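PDB 4S1V: D-3-phosphoglycerate dehydrogenase-related protein from Vibrio cholerae, which probably catalyses the NAD-dependent oxidation of a D-2-hydroxyacid such as D-3-phosphoglycerate to its 2-oxo acid, as a D-isomer-specific 2-hydroxyacid dehydrogenase. Local coordinates for residues C[109-114]-C[160-165]. Sequence-based numbering, arbitrary orientation.
Sequences LCWSLI and QRIAQF
W111 and F165 illustrate how two helices can meet largely through one indole: the axes of segments 109-114 and 160-165 pass 10.5 Å apart, crossing at -45°, too far for their backbones to touch. The CB of F165 sits over the six-membered ring of W111, 3.6 Å from its centroid, in a CH-pi contact. With chi1 at -62°, the phenyl group swings back beside the backbone N of F165 and leaves that methylene to face the indole. Phenyl CD2 rests 3.9 Å from W111 CB. The phenyl and the five-membered indole ring lie oblique, planes at 58°. Farther along the indole, W111 CZ3 meets the CG2 branch of I162 at 3.8 Å. The other branch reaches elsewhere, I162 CD1 lying 3.8 Å from C110 CB. Against this dense, buried seam, helix 157-168 turns the polar Q160 and Q164 outward, Q164 exposed and Q160 partly so. A second subunit adds aromatic cover, its F169 stacking on F165, while F169 of the same chain meets W111 edge-to-face. Helix 157-168 follows strand 150-153 through a probable Rossmann-type glycine-rich turn, and both helices pack on the NAD-binding domain's parallel sheet, W111 and I162 touching L150 and C110 reaching V235 of strand 233-236.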
loop_
_atom_site.group_PDB
_atom_site.type_symbol
_atom_site.label_atom_id
_atom_site.label_comp_id
_atom_site.label_asym_id
_atom_site.label_seq_id
_atom_site.Cartn_x
_atom_site.Cartn_y
_atom_site.Cartn_z
ATOM N N LEU C 109 -11.809 -9.429 -24.108
ATOM C CA LEU C 109 -11.715 -9.326 -22.648
ATOM C C LEU C 109 -10.529 -10.121 -22.092
ATOM O O LEU C 109 -9.791 -9.622 -21.239
ATOM C CB LEU C 109 -13.036 -9.749 -21.977
ATOM C CG LEU C 109 -13.257 -9.616 -20.457
ATOM C CD1 LEU C 109 -12.584 -10.754 -19.688
ATOM C CD2 LEU C 109 -12.831 -8.257 -19.910
ATOM N N CYS C 110 -10.348 -11.346 -22.584
ATOM C CA CYS C 110 -9.206 -12.170 -22.208
ATOM C C CYS C 110 -7.917 -11.394 -22.460
ATOM O O CYS C 110 -7.030 -11.370 -21.612
ATOM C CB CYS C 110 -9.196 -13.483 -22.988
ATOM S SG CYS C 110 -7.822 -14.577 -22.552
ATOM N N TRP C 111 -7.833 -10.735 -23.615
ATOM C CA TRP C 111 -6.646 -9.968 -23.943
ATOM C C TRP C 111 -6.444 -8.797 -23.027
ATOM O O TRP C 111 -5.315 -8.487 -22.627
ATOM C CB TRP C 111 -6.664 -9.509 -25.399
ATOM C CG TRP C 111 -5.256 -9.349 -25.895
ATOM C CD1 TRP C 111 -4.599 -8.173 -26.248
ATOM C CD2 TRP C 111 -4.249 -10.409 -26.030
ATOM N NE1 TRP C 111 -3.299 -8.429 -26.612
ATOM C CE2 TRP C 111 -3.026 -9.755 -26.506
ATOM C CE3 TRP C 111 -4.247 -11.791 -25.836
ATOM C CZ2 TRP C 111 -1.867 -10.469 -26.762
ATOM C CZ3 TRP C 111 -3.067 -12.499 -26.098
ATOM C CH2 TRP C 111 -1.910 -11.850 -26.551
ATOM N N SER C 112 -7.544 -8.133 -22.686
ATOM C CA SER C 112 -7.522 -7.013 -21.756
ATOM C C SER C 112 -6.993 -7.433 -20.379
ATOM O O SER C 112 -6.268 -6.675 -19.727
ATOM C CB SER C 112 -8.924 -6.415 -21.624
ATOM O OG SER C 112 -8.918 -5.311 -20.738
ATOM N N LEU C 113 -7.358 -8.640 -19.950
ATOM C CA LEU C 113 -6.884 -9.197 -18.686
ATOM C C LEU C 113 -5.392 -9.458 -18.769
ATOM O O LEU C 113 -4.638 -9.139 -17.847
ATOM C CB LEU C 113 -7.616 -10.507 -18.340
ATOM C CG LEU C 113 -9.128 -10.558 -18.083
ATOM C CD1 LEU C 113 -9.459 -11.722 -17.157
ATOM C CD2 LEU C 113 -9.660 -9.265 -17.484
ATOM N N ILE C 114 -4.971 -10.035 -19.887
ATOM C CA ILE C 114 -3.565 -10.378 -20.097
ATOM C C ILE C 114 -2.687 -9.126 -20.045
ATOM O O ILE C 114 -1.656 -9.111 -19.368
ATOM C CB ILE C 114 -3.383 -11.176 -21.413
ATOM C CG1 ILE C 114 -3.922 -12.599 -21.227
ATOM C CG2 ILE C 114 -1.924 -11.206 -21.847
ATOM C CD1 ILE C 114 -4.233 -13.340 -22.517
ATOM N N GLN C 160 -8.416 -19.196 -31.142
ATOM C CA GLN C 160 -7.829 -18.720 -32.403
ATOM C C GLN C 160 -7.643 -17.209 -32.436
ATOM O O GLN C 160 -6.651 -16.708 -32.978
ATOM C CB GLN C 160 -8.683 -19.142 -33.598
ATOM C CG GLN C 160 -8.412 -20.554 -34.081
ATOM C CD GLN C 160 -9.418 -21.022 -35.112
ATOM O OE1 GLN C 160 -9.564 -20.412 -36.174
ATOM N NE2 GLN C 160 -10.111 -22.118 -34.810
ATOM N N ARG C 161 -8.602 -16.493 -31.859
ATOM C CA ARG C 161 -8.527 -15.047 -31.760
ATOM C C ARG C 161 -7.409 -14.588 -30.834
ATOM O O ARG C 161 -6.728 -13.608 -31.133
ATOM C CB ARG C 161 -9.873 -14.464 -31.334
ATOM C CG ARG C 161 -10.887 -14.516 -32.464
ATOM C CD ARG C 161 -12.268 -14.050 -32.068
ATOM N NE ARG C 161 -13.222 -14.449 -33.104
ATOM C CZ ARG C 161 -13.627 -13.675 -34.107
ATOM N NH1 ARG C 161 -13.200 -12.427 -34.226
ATOM N NH2 ARG C 161 -14.484 -14.156 -34.987
ATOM N N ILE C 162 -7.224 -15.307 -29.726
ATOM C CA ILE C 162 -6.144 -15.029 -28.770
ATOM C C ILE C 162 -4.775 -15.216 -29.431
ATOM O O ILE C 162 -3.865 -14.408 -29.228
ATOM C CB ILE C 162 -6.283 -15.899 -27.491
ATOM C CG1 ILE C 162 -7.651 -15.681 -26.811
ATOM C CG2 ILE C 162 -5.164 -15.628 -26.495
ATOM C CD1 ILE C 162 -8.022 -14.236 -26.552
ATOM N N ALA C 163 -4.644 -16.283 -30.223
ATOM C CA ALA C 163 -3.432 -16.547 -31.014
ATOM C C ALA C 163 -3.110 -15.417 -31.982
ATOM O O ALA C 163 -1.966 -14.992 -32.069
ATOM C CB ALA C 163 -3.559 -17.861 -31.764
ATOM N N GLN C 164 -4.120 -14.923 -32.701
ATOM C CA GLN C 164 -3.912 -13.810 -33.628
ATOM C C GLN C 164 -3.463 -12.563 -32.877
ATOM O O GLN C 164 -2.624 -11.811 -33.378
ATOM C CB GLN C 164 -5.184 -13.512 -34.431
ATOM C CG GLN C 164 -5.484 -14.551 -35.498
ATOM C CD GLN C 164 -6.883 -14.445 -36.066
ATOM O OE1 GLN C 164 -7.807 -13.940 -35.416
ATOM N NE2 GLN C 164 -7.054 -14.934 -37.294
ATOM N N PHE C 165 -4.015 -12.359 -31.675
ATOM C CA PHE C 165 -3.608 -11.245 -30.824
ATOM C C PHE C 165 -2.139 -11.396 -30.433
ATOM O O PHE C 165 -1.356 -10.482 -30.629
ATOM C CB PHE C 165 -4.498 -11.098 -29.562
ATOM C CG PHE C 165 -5.971 -10.814 -29.848
ATOM C CD1 PHE C 165 -6.388 -10.221 -31.056
ATOM C CD2 PHE C 165 -6.938 -11.112 -28.889
ATOM C CE1 PHE C 165 -7.736 -9.958 -31.301
ATOM C CE2 PHE C 165 -8.292 -10.851 -29.127
ATOM C CZ PHE C 165 -8.691 -10.277 -30.340
#